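Local coordinates for protein uncharacterized HTH-type transcriptional regulator yydK (PDB 3BWG) that is probably a GntR-family transcription factor that binds DNA through an N-terminal winged helix-turn-helix domain, which is followed by a UTRA domain, at residues A58-Q61 and I67-R70; E15-E20 and K28-E33. All coordinates share one frame; numbering follows the deposited sequence.

Contact 1. Residues A58-Q61 and I67-R70; sequences AIFQ and IFVR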
ATOM      1  N   ALA B  58       3.778   6.868 -11.921  1.00 41.63           N
ATOM      2  CA  ALA B  58       4.611   8.018 -12.216  1.00 39.21           C
ATOM      3  C   ALA B  58       3.744   9.203 -12.624  1.00 38.07           C
ATOM      4  O   ALA B  58       4.035  10.331 -12.267  1.00 37.56           O
ATOM      5  CB  ALA B  58       5.589   7.670 -13.308  1.00 38.98           C
ATOM      6  N   ILE B  59       2.660   8.933 -13.345  1.00 36.85           N
ATOM      7  CA  ILE B  59       1.765   9.979 -13.857  1.00 36.80           C
ATOM      8  C   ILE B  59       0.332   9.534 -13.706  1.00 36.25           C
ATOM      9  O   ILE B  59       0.075   8.358 -13.521  1.00 35.58           O
ATOM     10  CB  ILE B  59       2.005  10.283 -15.395  1.00 35.65           C
ATOM     11  CG1 ILE B  59       1.599   9.082 -16.245  1.00 36.22           C
ATOM     12  CG2 ILE B  59       3.458  10.673 -15.654  1.00 35.83           C
ATOM     13  CD1 ILE B  59       1.635   9.337 -17.763  1.00 38.03           C
ATOM     14  N   PHE B  60      -0.587  10.495 -13.792  1.00 36.80           N
ATOM     15  CA  PHE B  60      -1.985  10.224 -14.013  1.00 38.61           C
ATOM     16  C   PHE B  60      -2.527  11.150 -15.118  1.00 40.74           C
ATOM     17  O   PHE B  60      -1.960  12.204 -15.401  1.00 43.03           O
ATOM     18  CB  PHE B  60      -2.816  10.322 -12.705  1.00 36.52           C
ATOM     19  CG  PHE B  60      -2.972  11.725 -12.172  1.00 35.80           C
ATOM     20  CD1 PHE B  60      -1.980  12.293 -11.370  1.00 35.81           C
ATOM     21  CD2 PHE B  60      -4.128  12.455 -12.427  1.00 36.08           C
ATOM     22  CE1 PHE B  60      -2.114  13.574 -10.847  1.00 36.37           C
ATOM     23  CE2 PHE B  60      -4.277  13.749 -11.911  1.00 35.96           C
ATOM     24  CZ  PHE B  60      -3.267  14.303 -11.120  1.00 35.96           C
ATOM     25  N   GLN B  61      -3.619  10.741 -15.747  1.00 43.05           N
ATOM     26  CA  GLN B  61      -4.190  11.504 -16.837  1.00 44.53           C
ATOM     27  C   GLN B  61      -5.642  11.880 -16.552  1.00 44.45           C
ATOM     28  O   GLN B  61      -6.405  11.060 -16.065  1.00 43.37           O
ATOM     29  CB  GLN B  61      -4.071  10.693 -18.118  1.00 46.63           C
ATOM     30  CG  GLN B  61      -2.643  10.176 -18.315  1.00 48.45           C
ATOM     31  CD  GLN B  61      -2.343   9.828 -19.749  1.00 50.58           C
ATOM     32  OE1 GLN B  61      -2.039   8.674 -20.060  1.00 51.35           O
ATOM     33  NE2 GLN B  61      -2.449  10.818 -20.645  1.00 51.15           N
ATOM     34  N   ILE B  67      -1.954  15.530 -18.676  1.00 39.72           N
ATOM     35  CA  ILE B  67      -1.084  14.514 -18.089  1.00 38.25           C
ATOM     36  C   ILE B  67      -0.359  15.185 -16.944  1.00 37.25           C
ATOM     37  O   ILE B  67       0.241  16.231 -17.156  1.00 36.20           O
ATOM     38  CB  ILE B  67       0.039  14.073 -19.055  1.00 38.20           C
ATOM     39  CG1 ILE B  67      -0.495  13.729 -20.454  1.00 38.58           C
ATOM     40  CG2 ILE B  67       0.847  12.935 -18.444  1.00 38.42           C
ATOM     41  CD1 ILE B  67       0.528  14.046 -21.588  1.00 37.68           C
ATOM     42  N   PHE B  68      -0.415  14.569 -15.753  1.00 36.77           N
ATOM     43  CA  PHE B  68       0.116  15.147 -14.508  1.00 36.30           C
ATOM     44  C   PHE B  68       1.032  14.180 -13.746  1.00 35.30           C
ATOM     45  O   PHE B  68       0.885  12.968 -13.844  1.00 36.08           O
ATOM     46  CB  PHE B  68      -1.070  15.565 -13.601  1.00 36.48           C
ATOM     47  CG  PHE B  68      -1.987  16.576 -14.237  1.00 35.95           C
ATOM     48  CD1 PHE B  68      -1.746  17.938 -14.087  1.00 35.77           C
ATOM     49  CD2 PHE B  68      -3.082  16.165 -15.000  1.00 36.89           C
ATOM     50  CE1 PHE B  68      -2.570  18.875 -14.686  1.00 35.93           C
ATOM     51  CE2 PHE B  68      -3.909  17.094 -15.603  1.00 35.87           C
ATOM     52  CZ  PHE B  68      -3.655  18.446 -15.458  1.00 36.11           C
ATOM     53  N   VAL B  69       1.941  14.726 -12.944  1.00 35.59           N
ATOM     54  CA  VAL B  69       2.845  13.934 -12.120  1.00 34.40           C
ATOM     55  C   VAL B  69       2.000  13.338 -10.972  1.00 34.52           C
ATOM     56  O   VAL B  69       1.207  14.046 -10.356  1.00 31.84           O
ATOM     57  CB  VAL B  69       4.058  14.801 -11.598  1.00 35.79           C
ATOM     58  CG1 VAL B  69       4.978  14.006 -10.660  1.00 34.33           C
ATOM     59  CG2 VAL B  69       4.908  15.343 -12.781  1.00 37.00           C
ATOM     60  N   ARG B  70       2.195  12.049 -10.713  1.00 34.44           N
ATOM     61  CA  ARG B  70       1.454  11.275  -9.746  1.00 36.10           C
ATOM     62  C   ARG B  70       2.304  11.010  -8.503  1.00 38.63           C
ATOM     63  O   ARG B  70       1.773  10.964  -7.383  1.00 40.58           O
ATOM     64  CB  ARG B  70       1.002   9.935 -10.399  1.00 36.08           C
ATOM     65  CG  ARG B  70       0.392   8.844  -9.450  1.00 35.84           C
ATOM     66  CD  ARG B  70      -0.804   9.313  -8.646  1.00 33.56           C
ATOM     67  NE  ARG B  70      -1.201   8.360  -7.575  1.00 32.51           N
ATOM     68  CZ  ARG B  70      -0.837   8.431  -6.281  1.00 29.94           C
ATOM     69  NH1 ARG B  70      -0.047   9.390  -5.853  1.00 29.48           N
ATOM     70  NH2 ARG B  70      -1.294   7.539  -5.398  1.00 30.36           N
TER

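Contact 2. Residues E15-E20 and K28-E33; sequences ETYIEE and KLPVLE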
ATOM      1  N   GLU B  15      10.573  10.191 -17.062  1.00 44.81           N
ATOM      2  CA  GLU B  15      10.967  10.147 -15.645  1.00 45.82           C
ATOM      3  C   GLU B  15      12.133  11.067 -15.309  1.00 45.84           C
ATOM      4  O   GLU B  15      12.037  11.826 -14.366  1.00 45.18           O
ATOM      5  CB  GLU B  15      11.334   8.730 -15.239  1.00 48.52           C
ATOM      6  CG  GLU B  15      10.159   7.930 -14.713  1.00 52.23           C
ATOM      7  CD  GLU B  15      10.363   6.433 -14.826  1.00 54.35           C
ATOM      8  OE1 GLU B  15      11.213   5.984 -15.639  1.00 55.95           O
ATOM      9  OE2 GLU B  15       9.654   5.697 -14.100  1.00 56.74           O
ATOM     10  N   THR B  16      13.228  10.979 -16.085  1.00 44.77           N
ATOM     11  CA  THR B  16      14.399  11.877 -15.965  1.00 44.81           C
ATOM     12  C   THR B  16      14.032  13.359 -16.065  1.00 45.01           C
ATOM     13  O   THR B  16      14.523  14.190 -15.280  1.00 45.95           O
ATOM     14  CB  THR B  16      15.475  11.579 -17.067  1.00 43.57           C
ATOM     15  OG1 THR B  16      15.951  10.240 -16.922  1.00 42.74           O
ATOM     16  CG2 THR B  16      16.668  12.568 -16.994  1.00 42.86           C
ATOM     17  N   TYR B  17      13.204  13.684 -17.053  1.00 44.61           N
ATOM     18  CA  TYR B  17      12.663  15.026 -17.192  1.00 45.43           C
ATOM     19  C   TYR B  17      11.934  15.501 -15.907  1.00 46.62           C
ATOM     20  O   TYR B  17      12.074  16.659 -15.500  1.00 45.12           O
ATOM     21  CB  TYR B  17      11.739  15.089 -18.410  1.00 45.36           C
ATOM     22  CG  TYR B  17      11.057  16.428 -18.567  1.00 45.66           C
ATOM     23  CD1 TYR B  17       9.860  16.713 -17.871  1.00 44.84           C
ATOM     24  CD2 TYR B  17      11.624  17.435 -19.379  1.00 45.27           C
ATOM     25  CE1 TYR B  17       9.226  17.952 -17.998  1.00 44.98           C
ATOM     26  CE2 TYR B  17      10.995  18.676 -19.524  1.00 45.27           C
ATOM     27  CZ  TYR B  17       9.797  18.931 -18.825  1.00 45.53           C
ATOM     28  OH  TYR B  17       9.176  20.146 -18.949  1.00 44.85           O
ATOM     29  N   ILE B  18      11.154  14.595 -15.297  1.00 47.54           N
ATOM     30  CA  ILE B  18      10.398  14.850 -14.059  1.00 47.71           C
ATOM     31  C   ILE B  18      11.346  15.188 -12.883  1.00 48.09           C
ATOM     32  O   ILE B  18      11.177  16.220 -12.201  1.00 46.95           O
ATOM     33  CB  ILE B  18       9.450  13.636 -13.732  1.00 47.79           C
ATOM     34  CG1 ILE B  18       8.168  13.682 -14.576  1.00 46.77           C
ATOM     35  CG2 ILE B  18       9.090  13.581 -12.251  1.00 49.76           C
ATOM     36  CD1 ILE B  18       7.319  12.371 -14.540  1.00 46.20           C
ATOM     37  N   GLU B  19      12.334  14.306 -12.673  1.00 48.52           N
ATOM     38  CA  GLU B  19      13.432  14.489 -11.710  1.00 49.68           C
ATOM     39  C   GLU B  19      14.155  15.816 -11.916  1.00 48.17           C
ATOM     40  O   GLU B  19      14.276  16.621 -10.988  1.00 46.66           O
ATOM     41  CB  GLU B  19      14.460  13.356 -11.849  1.00 51.89           C
ATOM     42  CG  GLU B  19      14.290  12.157 -10.921  1.00 55.54           C
ATOM     43  CD  GLU B  19      12.837  11.787 -10.605  1.00 57.95           C
ATOM     44  OE1 GLU B  19      12.547  11.681  -9.390  1.00 59.03           O
ATOM     45  OE2 GLU B  19      11.992  11.589 -11.539  1.00 58.96           O
ATOM     46  N   GLU B  20      14.606  16.047 -13.145  1.00 47.05           N
ATOM     47  CA  GLU B  20      15.478  17.190 -13.426  1.00 47.67           C
ATOM     48  C   GLU B  20      14.762  18.503 -13.240  1.00 47.32           C
ATOM     49  O   GLU B  20      15.332  19.450 -12.711  1.00 47.97           O
ATOM     50  CB  GLU B  20      16.046  17.123 -14.834  1.00 47.24           C
ATOM     51  CG  GLU B  20      17.091  16.063 -14.998  1.00 48.00           C
ATOM     52  CD  GLU B  20      17.687  16.087 -16.382  1.00 48.70           C
ATOM     53  OE1 GLU B  20      18.937  16.072 -16.458  1.00 49.79           O
ATOM     54  OE2 GLU B  20      16.915  16.135 -17.381  1.00 48.47           O
ATOM     55  N   LYS B  28       1.761  19.615 -14.416  1.00 39.84           N
ATOM     56  CA  LYS B  28       1.324  19.204 -15.727  1.00 41.81           C
ATOM     57  C   LYS B  28       2.569  18.866 -16.536  1.00 42.76           C
ATOM     58  O   LYS B  28       3.554  19.616 -16.515  1.00 43.26           O
ATOM     59  CB  LYS B  28       0.571  20.365 -16.385  1.00 42.48           C
ATOM     60  CG  LYS B  28      -0.439  19.958 -17.446  1.00 42.73           C
ATOM     61  CD  LYS B  28      -1.136  21.180 -18.024  1.00 42.36           C
ATOM     62  CE  LYS B  28      -1.996  20.804 -19.212  1.00 42.58           C
ATOM     63  NZ  LYS B  28      -1.402  19.665 -19.944  1.00 42.73           N
ATOM     64  N   LEU B  29       2.541  17.734 -17.227  1.00 42.84           N
ATOM     65  CA  LEU B  29       3.603  17.406 -18.185  1.00 43.44           C
ATOM     66  C   LEU B  29       3.332  18.009 -19.580  1.00 43.02           C
ATOM     67  O   LEU B  29       2.208  18.462 -19.867  1.00 42.75           O
ATOM     68  CB  LEU B  29       3.798  15.883 -18.257  1.00 45.34           C
ATOM     69  CG  LEU B  29       4.415  15.428 -16.929  1.00 47.13           C
ATOM     70  CD1 LEU B  29       3.664  14.254 -16.247  1.00 47.90           C
ATOM     71  CD2 LEU B  29       5.890  15.125 -17.102  1.00 48.47           C
ATOM     72  N   PRO B  30       4.368  18.053 -20.444  1.00 42.82           N
ATOM     73  CA  PRO B  30       4.141  18.440 -21.838  1.00 41.73           C
ATOM     74  C   PRO B  30       2.965  17.677 -22.457  1.00 41.25           C
ATOM     75  O   PRO B  30       2.747  16.498 -22.150  1.00 39.78           O
ATOM     76  CB  PRO B  30       5.451  18.054 -22.516  1.00 42.07           C
ATOM     77  CG  PRO B  30       6.473  18.271 -21.456  1.00 42.93           C
ATOM     78  CD  PRO B  30       5.797  17.792 -20.182  1.00 42.67           C
ATOM     79  N   VAL B  31       2.218  18.371 -23.314  1.00 40.79           N
ATOM     80  CA  VAL B  31       1.067  17.810 -24.011  1.00 40.94           C
ATOM     81  C   VAL B  31       1.504  16.782 -25.083  1.00 40.23           C
ATOM     82  O   VAL B  31       2.640  16.811 -25.528  1.00 39.57           O
ATOM     83  CB  VAL B  31       0.160  18.964 -24.543  1.00 41.51           C
ATOM     84  CG1 VAL B  31       0.680  19.557 -25.876  1.00 41.49           C
ATOM     85  CG2 VAL B  31      -1.266  18.513 -24.667  1.00 43.60           C
ATOM     86  N   LEU B  32       0.619  15.863 -25.472  1.00 40.47           N
ATOM     87  CA  LEU B  32       0.967  14.799 -26.430  1.00 41.91           C
ATOM     88  C   LEU B  32       1.868  15.262 -27.598  1.00 41.36           C
ATOM     89  O   LEU B  32       2.927  14.679 -27.844  1.00 41.98           O
ATOM     90  CB  LEU B  32      -0.299  14.153 -27.008  1.00 43.70           C
ATOM     91  CG  LEU B  32      -0.433  12.618 -26.994  1.00 45.17           C
ATOM     92  CD1 LEU B  32      -1.831  12.177 -27.469  1.00 45.29           C
ATOM     93  CD2 LEU B  32       0.624  11.891 -27.789  1.00 44.05           C
ATOM     94  N   GLU B  33       1.426  16.290 -28.318  1.00 40.17           N
ATOM     95  CA  GLU B  33       2.126  16.764 -29.501  1.00 40.40           C
ATOM     96  C   GLU B  33       3.535  17.273 -29.187  1.00 38.81           C
ATOM     97  O   GLU B  33       4.412  17.207 -30.036  1.00 38.67           O
ATOM     98  CB  GLU B  33       1.308  17.839 -30.226  1.00 42.34           C
ATOM     99  CG  GLU B  33       0.195  17.287 -31.164  1.00 45.25           C
ATOM    100  CD  GLU B  33       0.676  16.890 -32.592  1.00 46.68           C
ATOM    101  OE1 GLU B  33      -0.138  16.282 -33.342  1.00 47.50           O
ATOM    102  OE2 GLU B  33       1.840  17.177 -32.972  1.00 47.05           O
TER

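Contact 1. Residues A58-Q61 and I67-R70
Phe60 and Phe68 face each other across an antiparallel hairpin as a hydrogen-bonded pair, Phe60 N reaching Phe68 O at 2.9 Å and Phe68 N reaching Phe60 O at 2.8 Å. A third bond, from Arg70 N to Ala58 O, extends the pairing past the last strand residue. Two cross-strand phenylalanines share one face of the hairpin here, and their first torsions differ. Phe60 has CG between its backbone N and carbonyl carbon (chi1 70°), which brings its ring over to the partner strand, whereas Phe68 has CG anti to its carbonyl carbon (chi1 -59°) and its ring leads away. The rings are near parallel (24°) yet slid so far apart that they barely overlap; the real cover is Phe68 CB, a CH-pi contact 3.8 Å from the Phe60 ring centroid. Arg70 CB and Val69 O lie at that ring's edge, the carbonyl oxygen 3.4 Å from Phe60 CE1. Ile59 CD1 meets Ile67 CG2 at 3.7 Å, the two side chains lying alongside each other. The hairpin is the wing of the winged helix: Ile59 rests on Leu50 and Leu53 of helix 43-55, Ile67 bonds through its backbone to Leu29, and Val69 to Gly26 and Asp27. Arg70 NH1 forms a salt bridge with Asp177 of the second subunit, whose Phe175 meets the Phe60 ring.

Contact 2. Residues E15-E20 and K28-E33
Tyr17 and Ile18, consecutive residues of helix 6-20, divide the work of meeting Leu29 and Pro30, and the long side chain of Tyr17 extends the reach of the helix past Leu29 to Pro30. From CB, which points toward residues 28-33, the ring is carried outward because CG lies anti to the backbone N (chi1 176°). CD1 then passes Leu29 CD2 at a loose 4.3 Å, CE1 comes to 4.1 Å from Pro30 CD, and at the tip OH stands 4.1 Å from Pro30 CG. Both aliphatic partners approach the ring obliquely, and the proline comes to meet the tyrosine from the opposite direction. Ile18 makes the closer contact: its CG1 is 3.7 Å from Leu29 CD2, with CD1 at 4.0 Å from the same methyl, the two side chains crossing at about a right angle. The contact is thus wholly apolar, with 149 Å² buried. Tyr17 also stacks on His21 and touches Leu23. Ile18 and Leu29 both also touch Val69 of strand 66-69, while Val31 sits at the N-cap position of helix 32-39, the first helix of the predicted helix-turn-helix, which packs through Leu32 on helix 43-55.

In the fold
Contacts 1 and 2 lie in one small domain, their centres about 9 Å apart, and Leu29 joins them: its N probably donates a hydrogen bond to Ile67 O, and its CD1 packs on Ile59 CG2. Contact 1 is the more buried, a hairpin held by backbone hydrogen bonds as well as side chains, with phenylalanines on one face and Gln61 and Ile67 on the opposite one. Contact 2, nearer the surface, has only apolar side-chain contacts between a helix and the run leading into the next. Val69, on the second strand of contact 1, is touched by both Ile18 and Leu29 of contact 2. The second subunit reaches contact 1 but not contact 2.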